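Local coordinates for protein yesU (Bacillus subtilis, PDB 1OQ1) that is of unknown function but adopts a galectin-like, concanavalin-type beta-sandwich fold and might bind carbohydrate, at residues A[67-72]-A[118-123]; A[77-82]-A[201-206]. All coordinates share one frame; numbering follows the deposited sequence.

Overall arrangement
Both contacts are buried, and together they illustrate how a beta sandwich is held in two directions. Interaction 1 joins strand 63-73 of one sheet to strand 112-122 of the other and works through side chains alone, chiefly aromatic rings meeting between the layers. Interaction 2 lies within a single sheet, pairing strands 76-86 and 199-205 by antiparallel backbone bonds, and its two faces differ: C78, L80 and F202 turn to the interior, while M79, R203 and M205 contact a bound acetic acid molecule. The contacts meet where strands 76-86 and 112-122 run side by side: Y119 N probably hydrogen-bonds to C78 O, and the F69 ring packs on C78 SG.

Interaction 1 (A[67-72]-A[118-123])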
loop_
_atom_site.group_PDB
_atom_site.type_symbol
_atom_site.label_atom_id
_atom_site.label_comp_id
_atom_site.label_asym_id
_atom_site.label_seq_id
_atom_site.Cartn_x
_atom_site.Cartn_y
_atom_site.Cartn_z
ATOM N N TRP A 67 1.041 9.733 1.796
ATOM C CA TRP A 67 2.483 9.577 1.689
ATOM C C TRP A 67 2.979 10.164 0.373
ATOM O O TRP A 67 2.209 10.311 -0.580
ATOM C CB TRP A 67 2.888 8.093 1.812
ATOM C CG TRP A 67 2.562 7.194 0.635
ATOM C CD1 TRP A 67 3.424 6.778 -0.346
ATOM C CD2 TRP A 67 1.305 6.557 0.358
ATOM N NE1 TRP A 67 2.781 5.915 -1.211
ATOM C CE2 TRP A 67 1.481 5.764 -0.800
ATOM C CE3 TRP A 67 0.047 6.577 0.979
ATOM C CZ2 TRP A 67 0.443 4.996 -1.350
ATOM C CZ3 TRP A 67 -0.987 5.814 0.430
ATOM C CH2 TRP A 67 -0.778 5.035 -0.723
ATOM N N ASP A 68 4.255 10.546 0.353
ATOM C CA ASP A 68 4.892 11.090 -0.843
ATOM C C ASP A 68 5.583 9.918 -1.532
ATOM O O ASP A 68 6.263 9.128 -0.877
ATOM C CB ASP A 68 5.918 12.156 -0.462
ATOM C CG ASP A 68 5.293 13.528 -0.266
ATOM O OD1 ASP A 68 4.065 13.611 -0.070
ATOM O OD2 ASP A 68 6.038 14.529 -0.305
ATOM N N PHE A 69 5.405 9.816 -2.848
ATOM C CA PHE A 69 5.962 8.721 -3.643
ATOM C C PHE A 69 6.751 9.212 -4.853
ATOM O O PHE A 69 6.288 10.083 -5.588
ATOM C CB PHE A 69 4.818 7.826 -4.136
ATOM C CG PHE A 69 5.246 6.752 -5.100
ATOM C CD1 PHE A 69 5.962 5.643 -4.657
ATOM C CD2 PHE A 69 4.912 6.841 -6.448
ATOM C CE1 PHE A 69 6.336 4.638 -5.546
ATOM C CE2 PHE A 69 5.281 5.840 -7.348
ATOM C CZ PHE A 69 5.995 4.736 -6.894
ATOM N N SER A 70 7.931 8.635 -5.066
ATOM C CA SER A 70 8.777 9.001 -6.203
ATOM C C SER A 70 9.282 7.750 -6.923
ATOM O O SER A 70 10.074 6.989 -6.364
ATOM C CB SER A 70 9.991 9.805 -5.735
ATOM O OG SER A 70 9.609 10.958 -5.019
ATOM N N PRO A 71 8.814 7.507 -8.160
ATOM C CA PRO A 71 9.270 6.330 -8.906
ATOM C C PRO A 71 10.637 6.689 -9.487
ATOM O O PRO A 71 10.752 7.630 -10.270
ATOM C CB PRO A 71 8.194 6.165 -9.973
ATOM C CG PRO A 71 7.817 7.584 -10.269
ATOM C CD PRO A 71 7.754 8.222 -8.894
ATOM N N ILE A 72 11.666 5.938 -9.104
ATOM C CA ILE A 72 13.025 6.228 -9.550
ATOM C C ILE A 72 13.530 5.364 -10.696
ATOM O O ILE A 72 14.197 5.867 -11.602
ATOM C CB ILE A 72 14.014 6.096 -8.370
ATOM C CG1 ILE A 72 13.568 7.006 -7.222
ATOM C CG2 ILE A 72 15.434 6.457 -8.820
ATOM C CD1 ILE A 72 13.426 8.471 -7.611
ATOM N N SER A 118 -2.534 -1.701 -5.937
ATOM C CA SER A 118 -1.313 -1.595 -6.720
ATOM C C SER A 118 -1.328 -0.344 -7.581
ATOM O O SER A 118 -2.366 0.047 -8.122
ATOM C CB SER A 118 -1.151 -2.832 -7.604
ATOM O OG SER A 118 -2.324 -3.051 -8.367
ATOM N N TYR A 119 -0.167 0.291 -7.684
ATOM C CA TYR A 119 -0.009 1.495 -8.488
ATOM C C TYR A 119 1.383 1.445 -9.114
ATOM O O TYR A 119 2.257 0.724 -8.640
ATOM C CB TYR A 119 -0.214 2.747 -7.628
ATOM C CG TYR A 119 0.720 2.880 -6.450
ATOM C CD1 TYR A 119 1.890 3.634 -6.547
ATOM C CD2 TYR A 119 0.411 2.295 -5.221
ATOM C CE1 TYR A 119 2.726 3.811 -5.453
ATOM C CE2 TYR A 119 1.239 2.466 -4.116
ATOM C CZ TYR A 119 2.393 3.227 -4.238
ATOM O OH TYR A 119 3.195 3.421 -3.139
ATOM N N PHE A 120 1.590 2.217 -10.173
ATOM C CA PHE A 120 2.847 2.160 -10.914
ATOM C C PHE A 120 3.079 0.682 -11.238
ATOM O O PHE A 120 4.110 0.098 -10.893
ATOM C CB PHE A 120 4.035 2.695 -10.110
ATOM C CG PHE A 120 5.251 2.979 -10.963
ATOM C CD1 PHE A 120 5.322 4.139 -11.731
ATOM C CD2 PHE A 120 6.288 2.056 -11.053
ATOM C CE1 PHE A 120 6.407 4.379 -12.580
ATOM C CE2 PHE A 120 7.381 2.283 -11.901
ATOM C CZ PHE A 120 7.439 3.447 -12.666
ATOM N N ARG A 121 2.090 0.072 -11.884
ATOM C CA ARG A 121 2.177 -1.335 -12.257
ATOM C C ARG A 121 2.941 -1.376 -13.571
ATOM O O ARG A 121 2.342 -1.292 -14.643
ATOM C CB ARG A 121 0.773 -1.912 -12.439
ATOM C CG ARG A 121 -0.141 -1.660 -11.251
ATOM C CD ARG A 121 -1.546 -2.191 -11.497
ATOM N NE ARG A 121 -1.571 -3.646 -11.625
ATOM C CZ ARG A 121 -1.802 -4.306 -12.756
ATOM N NH1 ARG A 121 -2.034 -3.652 -13.890
ATOM N NH2 ARG A 121 -1.807 -5.631 -12.749
ATOM N N ARG A 122 4.264 -1.492 -13.480
ATOM C CA ARG A 122 5.110 -1.489 -14.668
ATOM C C ARG A 122 6.144 -2.620 -14.682
ATOM O O ARG A 122 7.228 -2.462 -15.239
ATOM C CB ARG A 122 5.845 -0.143 -14.764
ATOM C CG ARG A 122 4.995 1.084 -14.420
ATOM C CD ARG A 122 3.883 1.339 -15.438
ATOM N NE ARG A 122 2.911 2.300 -14.913
ATOM C CZ ARG A 122 3.075 3.619 -14.909
ATOM N NH1 ARG A 122 4.176 4.162 -15.417
ATOM N NH2 ARG A 122 2.145 4.397 -14.366
ATOM N N LYS A 123 5.811 -3.754 -14.078
ATOM C CA LYS A 123 6.727 -4.890 -14.027
ATOM C C LYS A 123 6.752 -5.680 -15.336
ATOM O O LYS A 123 7.823 -6.050 -15.819
ATOM C CB LYS A 123 6.340 -5.819 -12.868
ATOM C CG LYS A 123 7.045 -7.177 -12.851
ATOM C CD LYS A 123 8.553 -7.052 -12.645
ATOM C CE LYS A 123 9.202 -8.433 -12.621
ATOM N NZ LYS A 123 10.666 -8.374 -12.353
#
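The indole NE1 of W67 donates a hydrogen bond to Y119 OH across 3.2 Å, the one polar link in an otherwise apolar contact between the two sheets of the galectin-like beta sandwich. It is a bent bond, 140° at the hydrogen, and the hydroxyl lies at the indole edge, tilted slightly from the ring plane. The W67 and Y119 side chains reach past each other from opposing strands, and their rings meet obliquely, neither stacked nor edge-to-face, with W67 CZ2 3.8 Å from Y119 CE2. The same tyrosine turns its edge to F69 in a T-shaped pair, the planes at 85° and the centroids 4.9 Å apart; CE1 of Y119 sits over the centre of the F69 ring. With chi1 at 59°, Y119 CG lies between its backbone N and carbonyl carbon, and the ring projects into the cluster formed with W67 and F69. Strand 76-86 borders this cluster through L80 and C78. Where the chain turns a corner at F120, that ring is sandwiched: CG of R122 lies over the centre of one face, and CB of P71 makes a CH-pi contact on the other, 3.6 Å from F120 CE1.

Interaction 2 (A[77-82]-A[201-206]); sequences LCMLFF and GFRQMA. With ACY (acetic acid), chain E.
One face of the F202 ring receives a methyl of L80, whose CD1 stands 3.8 Å from the ring centroid in a CH-pi contact, displaced toward the rim on the CE1 side. F81 instead presents its edge to R203, with CE2 3.8 Å from R203 CD as the two side chains run alongside each other. The R203 guanidinium also works through its edge, gripping an acetic acid molecule, probably bound as acetate, with two nearly straight hydrogen bonds, NE to O at 3.0 Å and NH2 to OXT at 2.6 Å. CG anti to the backbone N (chi1 171°) and a chain extended from CG to NE bring R203 to it, while NH1 is held by G102 O. The arginine's charge would probably strengthen this grip on a likely crystallisation additive, whose C atom lies 3.4 Å from SE of selenomethionine M205; CE of selenomethionine M79 approaches its O atom. The backbones, strands 77-82 and 201-205, pair antiparallel in the seven-stranded sheet of the galectin-like sandwich, with F81, R203, M79 and M205 on the face opposite L80 and F202. R203 N donates to M79 O at 2.8 Å, nearly straight, whereas the return bond from M79 N to R203 O is more bent, its donor above the carbonyl plane. G201 and F81 also exchange two backbone bonds. L80 and F202 turn toward the opposing sheet, where the F202 ring meets W67 edge-to-face. Within the strand pair, L80 CD1 lies 3.5 Å from G201 O.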
loop_
_atom_site.group_PDB
_atom_site.type_symbol
_atom_site.label_atom_id
_atom_site.label_comp_id
_atom_site.label_asym_id
_atom_site.label_seq_id
_atom_site.Cartn_x
_atom_site.Cartn_y
_atom_site.Cartn_z
ATOM N N LEU A 77 6.869 -2.683 -9.708
ATOM C CA LEU A 77 5.478 -2.433 -9.354
ATOM C C LEU A 77 5.393 -2.112 -7.868
ATOM O O LEU A 77 6.170 -2.636 -7.066
ATOM C CB LEU A 77 4.624 -3.666 -9.691
ATOM C CG LEU A 77 3.141 -3.705 -9.295
ATOM C CD1 LEU A 77 2.368 -4.571 -10.287
ATOM C CD2 LEU A 77 2.988 -4.244 -7.880
ATOM N N CYS A 78 4.467 -1.231 -7.505
ATOM C CA CYS A 78 4.282 -0.863 -6.112
ATOM C C CYS A 78 2.874 -1.243 -5.673
ATOM O O CYS A 78 1.961 -1.338 -6.497
ATOM C CB CYS A 78 4.527 0.630 -5.918
ATOM S SG CYS A 78 6.254 1.097 -6.225
HETATM N N MSE A 79 2.700 -1.460 -4.375
HETATM C CA MSE A 79 1.405 -1.872 -3.852
HETATM C C MSE A 79 1.294 -1.572 -2.361
HETATM O O MSE A 79 2.219 -1.831 -1.598
HETATM C CB MSE A 79 1.226 -3.378 -4.090
HETATM C CG MSE A 79 -0.105 -3.955 -3.651
HETATM SE SE MSE A 79 -0.135 -5.899 -3.766
HETATM C CE MSE A 79 0.166 -6.101 -5.669
ATOM N N LEU A 80 0.161 -1.017 -1.948
ATOM C CA LEU A 80 -0.039 -0.726 -0.538
ATOM C C LEU A 80 -1.032 -1.715 0.051
ATOM O O LEU A 80 -2.104 -1.928 -0.511
ATOM C CB LEU A 80 -0.590 0.689 -0.334
ATOM C CG LEU A 80 -0.566 1.110 1.141
ATOM C CD1 LEU A 80 0.797 1.698 1.462
ATOM C CD2 LEU A 80 -1.650 2.127 1.430
ATOM N N PHE A 81 -0.657 -2.331 1.165
ATOM C CA PHE A 81 -1.531 -3.258 1.872
ATOM C C PHE A 81 -2.114 -2.455 3.039
ATOM O O PHE A 81 -1.411 -1.644 3.643
ATOM C CB PHE A 81 -0.731 -4.437 2.446
ATOM C CG PHE A 81 -0.497 -5.561 1.470
ATOM C CD1 PHE A 81 -1.405 -6.613 1.373
ATOM C CD2 PHE A 81 0.628 -5.568 0.650
ATOM C CE1 PHE A 81 -1.191 -7.662 0.472
ATOM C CE2 PHE A 81 0.850 -6.610 -0.252
ATOM C CZ PHE A 81 -0.063 -7.659 -0.339
ATOM N N PHE A 82 -3.395 -2.652 3.335
ATOM C CA PHE A 82 -4.019 -1.978 4.477
ATOM C C PHE A 82 -5.142 -2.834 5.078
ATOM O O PHE A 82 -5.630 -3.755 4.431
ATOM C CB PHE A 82 -4.503 -0.557 4.104
ATOM C CG PHE A 82 -5.409 -0.485 2.901
ATOM C CD1 PHE A 82 -6.750 -0.135 3.051
ATOM C CD2 PHE A 82 -4.908 -0.671 1.615
ATOM C CE1 PHE A 82 -7.579 0.037 1.940
ATOM C CE2 PHE A 82 -5.729 -0.502 0.491
ATOM C CZ PHE A 82 -7.065 -0.145 0.656
ATOM N N GLY A 201 1.185 -1.898 4.870
ATOM C CA GLY A 201 2.487 -2.321 4.386
ATOM C C GLY A 201 2.799 -1.841 2.982
ATOM O O GLY A 201 1.896 -1.567 2.187
ATOM N N PHE A 202 4.091 -1.758 2.680
ATOM C CA PHE A 202 4.569 -1.303 1.384
ATOM C C PHE A 202 5.224 -2.436 0.612
ATOM O O PHE A 202 6.264 -2.952 1.023
ATOM C CB PHE A 202 5.583 -0.175 1.582
ATOM C CG PHE A 202 4.983 1.082 2.137
ATOM C CD1 PHE A 202 4.648 2.139 1.292
ATOM C CD2 PHE A 202 4.702 1.191 3.495
ATOM C CE1 PHE A 202 4.040 3.286 1.793
ATOM C CE2 PHE A 202 4.093 2.339 4.007
ATOM C CZ PHE A 202 3.762 3.386 3.153
ATOM N N ARG A 203 4.618 -2.822 -0.507
ATOM C CA ARG A 203 5.179 -3.889 -1.327
ATOM C C ARG A 203 5.783 -3.373 -2.620
ATOM O O ARG A 203 5.339 -2.373 -3.178
ATOM C CB ARG A 203 4.108 -4.931 -1.676
ATOM C CG ARG A 203 4.563 -5.966 -2.719
ATOM C CD ARG A 203 3.483 -7.013 -2.958
ATOM N NE ARG A 203 3.893 -8.097 -3.853
ATOM C CZ ARG A 203 4.854 -8.975 -3.572
ATOM N NH1 ARG A 203 5.515 -8.895 -2.428
ATOM N NH2 ARG A 203 5.131 -9.958 -4.418
ATOM N N GLN A 204 6.816 -4.060 -3.087
ATOM C CA GLN A 204 7.445 -3.719 -4.349
ATOM C C GLN A 204 7.834 -5.007 -5.039
ATOM O O GLN A 204 8.207 -5.980 -4.383
ATOM C CB GLN A 204 8.716 -2.885 -4.159
ATOM C CG GLN A 204 8.497 -1.467 -3.670
ATOM C CD GLN A 204 9.742 -0.604 -3.835
ATOM O OE1 GLN A 204 10.814 -1.095 -4.211
ATOM N NE2 GLN A 204 9.606 0.684 -3.552
HETATM N N MSE A 205 7.713 -5.014 -6.360
HETATM C CA MSE A 205 8.136 -6.157 -7.147
HETATM C C MSE A 205 9.474 -5.697 -7.703
HETATM O O MSE A 205 9.567 -4.601 -8.261
HETATM C CB MSE A 205 7.171 -6.439 -8.299
HETATM C CG MSE A 205 5.890 -7.139 -7.895
HETATM SE SE MSE A 205 4.934 -7.786 -9.449
HETATM C CE MSE A 205 5.859 -9.476 -9.695
ATOM N N ALA A 206 10.511 -6.505 -7.518
ATOM C CA ALA A 206 11.834 -6.159 -8.022
ATOM C C ALA A 206 11.737 -6.072 -9.538
ATOM O O ALA A 206 10.900 -6.744 -10.143
ATOM C CB ALA A 206 12.838 -7.227 -7.621
HETATM C C ACY E . 3.139 -9.529 -7.112
HETATM O O ACY E . 2.714 -8.422 -6.552
HETATM O OXT ACY E . 4.119 -10.265 -6.743
HETATM C CH3 ACY E . 2.346 -9.939 -8.341
#